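Local coordinates for possible metal-dependent hydrolase (PDB 3RPC), which probably acts as a metal-dependent hydrolase of the metallo-beta-lactamase superfamily, holding two zinc ions in its presumed active site, at residues 14-17 with 22-25; 64-69 with 119-124. All coordinates share one frame; numbering follows the deposited sequence. Where two conformers were deposited one is given.

Contact 1 (14-17 with 22-25); sequences TGKL and TTFL
Leu17 and Phe24 face each other as an antiparallel hydrogen-bonded pair and bond in both directions: Leu17 N gives its hydrogen to Phe24 O at 2.9 Å, and Phe24 N returns one to Leu17 O at 2.8 Å. Both bonds are nearly straight at hydrogen. Each oxygen also takes a CA-H contact, Lys16 CA lying 3.2 Å from Phe24 O and Thr23 CA 3.4 Å from Leu17 O. The next pair, Lys16 with Leu25, is non-hydrogen-bonded; here the side chains make the contact. Lys16 CB touches Thr23 CG2 at 4.0 Å, the methyl being swung anti to the backbone N of Thr23. Lys16 CG meets Leu25 CD1 at 4.0 Å; the chain then bends at chi3 (68°), which brings CE back to the same threonine methyl. NZ passes beyond both strands to hydrogen-bond the backbone oxygen of Leu61, so the aliphatic part lies over the hairpin while the charge is held outside it. Leu25 CD1 also approaches Thr14 CG2, extending the apolar patch along this face. On the other face Leu17 and Phe24 approach through their CB atoms. Leu17 O lies near the plane of the phenyl ring at its edge, 3.6 Å from Phe24 CD2, and Thr22 CG2 of the same strand covers one face near the rim. Farther out the ring meets Phe155 and touches Ile123 and Leu125, so it packs between the two sheets. The whole is a beta hairpin in the interior of one sheet, between strands 6-11 and 67-69, of the alpha-beta/beta-alpha sandwich expected of the metallo-beta-lactamase fold, with the Thr14 side chain about 9 Å from a bound zinc ion.

Contact 2 (64-69 with 119-124); sequences NVTAVV and EFNGIT
The Phe120 ring presents its far end to the strand 67-69 side: Thr66 CG2 sits at the edge, near the ring plane, 3.8 Å from Phe120 CE2, while Ala67 CB comes in obliquely at 3.7 Å from the same carbon. On one face the amide of Asn121 lies over the rim, with ND2 3.2 Å above the ring plane. Elsewhere the ring meets Phe93 edge-to-face and touches Pro91 and Leu125. CG of Phe120 stands anti to the backbone N (chi1 -175°), which carries the ring out from its strand to the two methyls. The Thr66 methyl is shared, since it also lies 3.8 Å from Asn121 ND2, the threonine and asparagine side chains running toward each other. Its hydroxyl turns elsewhere: OG1 accepts the backbone N-H of Thr23. Asn121 ND2 in turn has a weak hydrogen bond to Thr22 OG1, which may help keep the amide there. Phe120 and Asn121 are the first two residues of a type I' turn that ends at Ile123. The turn is closed by Phe120 N to Ile123 O and Ile123 N to Phe120 O, both 2.8 Å, and Asn121 and Gly122 both take left-handed backbone conformations. Hairpin 117-128 thus meets Thr66 and Ala67 through Phe120 and Asn121. Between these two segments the contact is entirely van der Waals, two methyls against a ring and an amide, and the small buried surface of 121 Å² implies a modest local seam, in which Thr66 OG1 and, weakly, Asn121 ND2 find partners on strand 22-26.

From the N terminus the chain closes contact 1 first, pairing strands 14-19 and 22-26 across a short turn. Contact 2 opens later and closes a loop of 49 residues, which takes in strands 92-94 and 111-113 and two helices. The two are in series and neither encloses nor crosses the other; their centres are about 9 Å apart. They join directly, because strand 22-26 lies beside strand 67-69 in one sheet and Leu25 O probably hydrogen-bonds Val69 N at 2.9 Å. Contact 1 builds within that sheet, whereas contact 2 spans to the second sheet through the turn of hairpin 117-128.

Contact 1 (14-17 with 22-25)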
ATOM      1  N   THR A  14      12.191   4.736  18.537  1.00 14.81           N
ATOM      2  CA  THR A  14      12.854   6.031  18.455  1.00 16.14           C
ATOM      3  C   THR A  14      14.348   5.817  18.280  1.00 15.52           C
ATOM      4  O   THR A  14      14.963   5.071  19.032  1.00 16.01           O
ATOM      5  CB  THR A  14      12.613   6.867  19.727  1.00 15.02           C
ATOM      6  OG1 THR A  14      11.208   7.001  19.958  1.00 15.56           O
ATOM      7  CG2 THR A  14      13.247   8.263  19.610  1.00 15.04           C
ATOM      8  N   GLY A  15      14.923   6.479  17.283  1.00 16.29           N
ATOM      9  CA  GLY A  15      16.346   6.371  17.014  1.00 15.59           C
ATOM     10  C   GLY A  15      16.842   7.610  16.305  1.00 16.15           C
ATOM     11  O   GLY A  15      16.043   8.446  15.889  1.00 16.64           O
ATOM     12  N   LYS A  16      18.159   7.736  16.183  1.00 16.40           N
ATOM     13  CA  LYS A  16      18.758   8.822  15.418  1.00 17.51           C
ATOM     14  C   LYS A  16      19.617   8.215  14.317  1.00 17.28           C
ATOM     15  O   LYS A  16      20.581   7.489  14.595  1.00 18.55           O
ATOM     16  CB  LYS A  16      19.594   9.740  16.324  1.00 19.65           C
ATOM     17  CG  LYS A  16      18.762  10.490  17.370  1.00 19.47           C
ATOM     18  CD  LYS A  16      19.635  11.122  18.472  1.00 25.46           C
ATOM     19  CE  LYS A  16      20.489  12.251  17.946  1.00 27.43           C
ATOM     20  NZ  LYS A  16      21.230  12.880  19.085  1.00 21.47           N
ATOM     21  N   LEU A  17      19.237   8.488  13.071  1.00 16.90           N
ATOM     22  CA  LEU A  17      19.934   7.967  11.909  1.00 16.81           C
ATOM     23  C   LEU A  17      20.759   9.079  11.305  1.00 17.13           C
ATOM     24  O   LEU A  17      20.219  10.088  10.851  1.00 18.50           O
ATOM     25  CB  LEU A  17      18.931   7.446  10.876  1.00 17.41           C
ATOM     26  CG  LEU A  17      19.509   6.947   9.549  1.00 17.47           C
ATOM     27  CD1 LEU A  17      20.394   5.725   9.788  1.00 18.45           C
ATOM     28  CD2 LEU A  17      18.397   6.610   8.554  1.00 17.20           C
ATOM     29  N   THR A  22      23.633  14.785   8.029  1.00 29.77           N
ATOM     30  CA  THR A  22      22.231  14.918   8.394  1.00 21.51           C
ATOM     31  C   THR A  22      21.835  13.866   9.415  1.00 20.30           C
ATOM     32  O   THR A  22      22.051  12.675   9.195  1.00 23.83           O
ATOM     33  CB  THR A  22      21.321  14.786   7.159  1.00 22.63           C
ATOM     34  OG1 THR A  22      21.544  15.907   6.292  1.00 26.75           O
ATOM     35  CG2 THR A  22      19.855  14.748   7.569  1.00 23.87           C
ATOM     36  N   THR A  23      21.261  14.307  10.531  1.00 17.73           N
ATOM     37  CA  THR A  23      20.757  13.368  11.520  1.00 19.06           C
ATOM     38  C   THR A  23      19.234  13.445  11.610  1.00 19.41           C
ATOM     39  O   THR A  23      18.677  14.495  11.913  1.00 19.26           O
ATOM     40  CB  THR A  23      21.378  13.621  12.899  1.00 19.49           C
ATOM     41  OG1 THR A  23      22.788  13.362  12.840  1.00 21.23           O
ATOM     42  CG2 THR A  23      20.754  12.716  13.952  1.00 21.43           C
ATOM     43  N   PHE A  24      18.576  12.317  11.351  1.00 16.92           N
ATOM     44  CA  PHE A  24      17.137  12.200  11.456  1.00 16.68           C
ATOM     45  C   PHE A  24      16.749  11.614  12.802  1.00 17.99           C
ATOM     46  O   PHE A  24      17.184  10.512  13.151  1.00 17.88           O
ATOM     47  CB  PHE A  24      16.600  11.253  10.372  1.00 16.13           C
ATOM     48  CG  PHE A  24      16.868  11.706   8.965  1.00 16.33           C
ATOM     49  CD1 PHE A  24      16.018  12.612   8.339  1.00 18.42           C
ATOM     50  CD2 PHE A  24      17.956  11.217   8.257  1.00 18.25           C
ATOM     51  CE1 PHE A  24      16.251  13.025   7.033  1.00 18.06           C
ATOM     52  CE2 PHE A  24      18.199  11.626   6.943  1.00 18.31           C
ATOM     53  CZ  PHE A  24      17.341  12.526   6.333  1.00 19.42           C
ATOM     54  N   LEU A  25      15.914  12.336  13.543  1.00 16.97           N
ATOM     55  CA  LEU A  25      15.257  11.769  14.715  1.00 15.83           C
ATOM     56  C   LEU A  25      14.009  11.039  14.230  1.00 15.30           C
ATOM     57  O   LEU A  25      13.102  11.647  13.654  1.00 16.92           O
ATOM     58  CB  LEU A  25      14.899  12.883  15.713  1.00 16.62           C
ATOM     59  CG  LEU A  25      14.098  12.450  16.942  1.00 15.63           C
ATOM     60  CD1 LEU A  25      14.892  11.476  17.787  1.00 17.15           C
ATOM     61  CD2 LEU A  25      13.685  13.665  17.789  1.00 16.80           C
TER

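Contact 2 (64-69 with 119-124)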
ATOM      1  N   ASN A  64      22.174  17.260  17.855  1.00 29.74           N
ATOM      2  CA  ASN A  64      22.528  17.419  16.441  1.00 29.30           C
ATOM      3  C   ASN A  64      21.434  16.997  15.467  1.00 23.42           C
ATOM      4  O   ASN A  64      21.715  16.646  14.317  1.00 22.94           O
ATOM      5  CB  ASN A  64      23.810  16.645  16.120  1.00 40.04           C
ATOM      6  CG  ASN A  64      25.065  17.402  16.511  1.00 52.01           C
ATOM      7  OD1 ASN A  64      25.232  18.574  16.164  1.00 54.83           O
ATOM      8  ND2 ASN A  64      25.956  16.734  17.240  1.00 56.35           N
ATOM      9  N   VAL A  65      20.187  17.036  15.920  1.00 20.70           N
ATOM     10  CA  VAL A  65      19.071  16.658  15.051  1.00 19.46           C
ATOM     11  C   VAL A  65      18.851  17.702  13.951  1.00 21.88           C
ATOM     12  O   VAL A  65      18.746  18.901  14.235  1.00 25.35           O
ATOM     13  CB  VAL A  65      17.780  16.426  15.871  1.00 22.68           C
ATOM     14  CG1 VAL A  65      16.588  16.182  14.956  1.00 19.59           C
ATOM     15  CG2 VAL A  65      17.964  15.251  16.825  1.00 21.50           C
ATOM     16  N   THR A  66      18.798  17.230  12.702  1.00 18.86           N
ATOM     17  CA  THR A  66      18.620  18.052  11.505  1.00 21.09           C
ATOM     18  C   THR A  66      17.174  18.029  11.026  1.00 17.27           C
ATOM     19  O   THR A  66      16.686  18.987  10.420  1.00 21.85           O
ATOM     20  CB  THR A  66      19.442  17.493  10.317  1.00 23.63           C
ATOM     21  OG1 THR A  66      20.729  17.055  10.766  1.00 28.08           O
ATOM     22  CG2 THR A  66      19.606  18.555   9.234  1.00 29.60           C
ATOM     23  N   ALA A  67      16.504  16.902  11.253  1.00 18.40           N
ATOM     24  CA  ALA A  67      15.134  16.728  10.785  1.00 17.72           C
ATOM     25  C   ALA A  67      14.499  15.595  11.556  1.00 17.33           C
ATOM     26  O   ALA A  67      15.196  14.823  12.210  1.00 17.71           O
ATOM     27  CB  ALA A  67      15.103  16.436   9.288  1.00 19.02           C
ATOM     28  N   VAL A  68      13.178  15.523  11.498  1.00 15.27           N
ATOM     29  CA  VAL A  68      12.446  14.464  12.177  1.00 14.65           C
ATOM     30  C   VAL A  68      11.660  13.677  11.133  1.00 15.22           C
ATOM     31  O   VAL A  68      11.145  14.244  10.171  1.00 15.95           O
ATOM     32  CB  VAL A  68      11.478  15.056  13.219  1.00 14.52           C
ATOM     33  CG1 VAL A  68      10.827  13.960  14.030  1.00 17.25           C
ATOM     34  CG2 VAL A  68      12.215  16.007  14.154  1.00 17.67           C
ATOM     35  N   VAL A  69      11.602  12.361  11.314  1.00 16.14           N
ATOM     36  CA  VAL A  69      10.790  11.498  10.455  1.00 16.46           C
ATOM     37  C   VAL A  69       9.760  10.838  11.350  1.00 14.92           C
ATOM     38  O   VAL A  69      10.114  10.199  12.332  1.00 16.35           O
ATOM     39  CB  VAL A  69      11.641  10.404   9.777  1.00 15.94           C
ATOM     40  CG1 VAL A  69      10.745   9.391   9.046  1.00 17.28           C
ATOM     41  CG2 VAL A  69      12.634  11.037   8.817  1.00 18.74           C
ATOM     42  N   GLU A 119      13.731  14.922  -1.473  1.00 21.65           N
ATOM     43  CA  GLU A 119      15.162  15.055  -1.261  0.54 24.52           C
ATOM     44  C   GLU A 119      15.427  16.006  -0.104  1.00 22.47           C
ATOM     45  O   GLU A 119      14.711  16.994   0.087  1.00 25.27           O
ATOM     46  CB  GLU A 119      15.856  15.544  -2.534  0.54 30.75           C
ATOM     47  CG  GLU A 119      17.358  15.312  -2.537  0.54 39.56           C
ATOM     48  CD  GLU A 119      17.910  15.084  -3.934  0.54 52.14           C
ATOM     49  OE1 GLU A 119      17.109  15.044  -4.892  0.54 54.45           O
ATOM     50  OE2 GLU A 119      19.143  14.939  -4.070  0.54 54.78           O
ATOM     51  N   PHE A 120      16.454  15.698   0.672  1.00 19.48           N
ATOM     52  CA  PHE A 120      16.822  16.532   1.802  1.00 18.69           C
ATOM     53  C   PHE A 120      18.321  16.447   1.992  1.00 19.95           C
ATOM     54  O   PHE A 120      18.844  15.388   2.339  1.00 20.70           O
ATOM     55  CB  PHE A 120      16.103  16.056   3.074  1.00 19.77           C
ATOM     56  CG  PHE A 120      16.338  16.936   4.270  1.00 20.61           C
ATOM     57  CD1 PHE A 120      15.802  18.215   4.321  1.00 22.52           C
ATOM     58  CD2 PHE A 120      17.095  16.492   5.347  1.00 19.09           C
ATOM     59  CE1 PHE A 120      16.020  19.033   5.417  1.00 23.62           C
ATOM     60  CE2 PHE A 120      17.308  17.304   6.453  1.00 22.63           C
ATOM     61  CZ  PHE A 120      16.776  18.579   6.488  1.00 24.00           C
ATOM     62  N   ASN A 121      19.017  17.551   1.741  1.00 19.21           N
ATOM     63  CA  ASN A 121      20.458  17.592   1.948  1.00 20.19           C
ATOM     64  C   ASN A 121      21.204  16.442   1.271  1.00 21.01           C
ATOM     65  O   ASN A 121      22.148  15.883   1.837  1.00 24.66           O
ATOM     66  CB  ASN A 121      20.785  17.629   3.444  1.00 23.50           C
ATOM     67  CG  ASN A 121      20.250  18.870   4.127  1.00 32.24           C
ATOM     68  OD1 ASN A 121      20.027  19.898   3.489  1.00 35.92           O
ATOM     69  ND2 ASN A 121      20.052  18.783   5.439  1.00 41.02           N
ATOM     70  N   GLY A 122      20.783  16.111   0.057  1.00 21.18           N
ATOM     71  CA  GLY A 122      21.441  15.090  -0.739  1.00 21.50           C
ATOM     72  C   GLY A 122      20.946  13.687  -0.448  1.00 26.75           C
ATOM     73  O   GLY A 122      21.388  12.729  -1.074  1.00 26.29           O
ATOM     74  N   ILE A 123      20.026  13.567   0.503  1.00 21.77           N
ATOM     75  CA  ILE A 123      19.479  12.269   0.876  1.00 19.30           C
ATOM     76  C   ILE A 123      18.081  12.124   0.313  1.00 20.24           C
ATOM     77  O   ILE A 123      17.247  13.022   0.471  1.00 22.04           O
ATOM     78  CB  ILE A 123      19.408  12.118   2.401  1.00 18.23           C
ATOM     79  CG1 ILE A 123      20.804  12.278   3.002  1.00 23.51           C
ATOM     80  CG2 ILE A 123      18.784  10.763   2.787  1.00 20.42           C
ATOM     81  CD1 ILE A 123      20.793  12.750   4.420  1.00 26.04           C
ATOM     82  N   THR A 124      17.820  10.999  -0.346  1.00 20.18           N
ATOM     83  CA  THR A 124      16.494  10.740  -0.887  1.00 17.45           C
ATOM     84  C   THR A 124      15.702   9.883   0.094  1.00 18.81           C
ATOM     85  O   THR A 124      16.177   8.837   0.538  1.00 20.39           O
ATOM     86  CB  THR A 124      16.574  10.035  -2.259  1.00 19.78           C
ATOM     87  OG1 THR A 124      17.301  10.871  -3.173  1.00 23.32           O
ATOM     88  CG2 THR A 124      15.184   9.792  -2.809  1.00 23.14           C
TER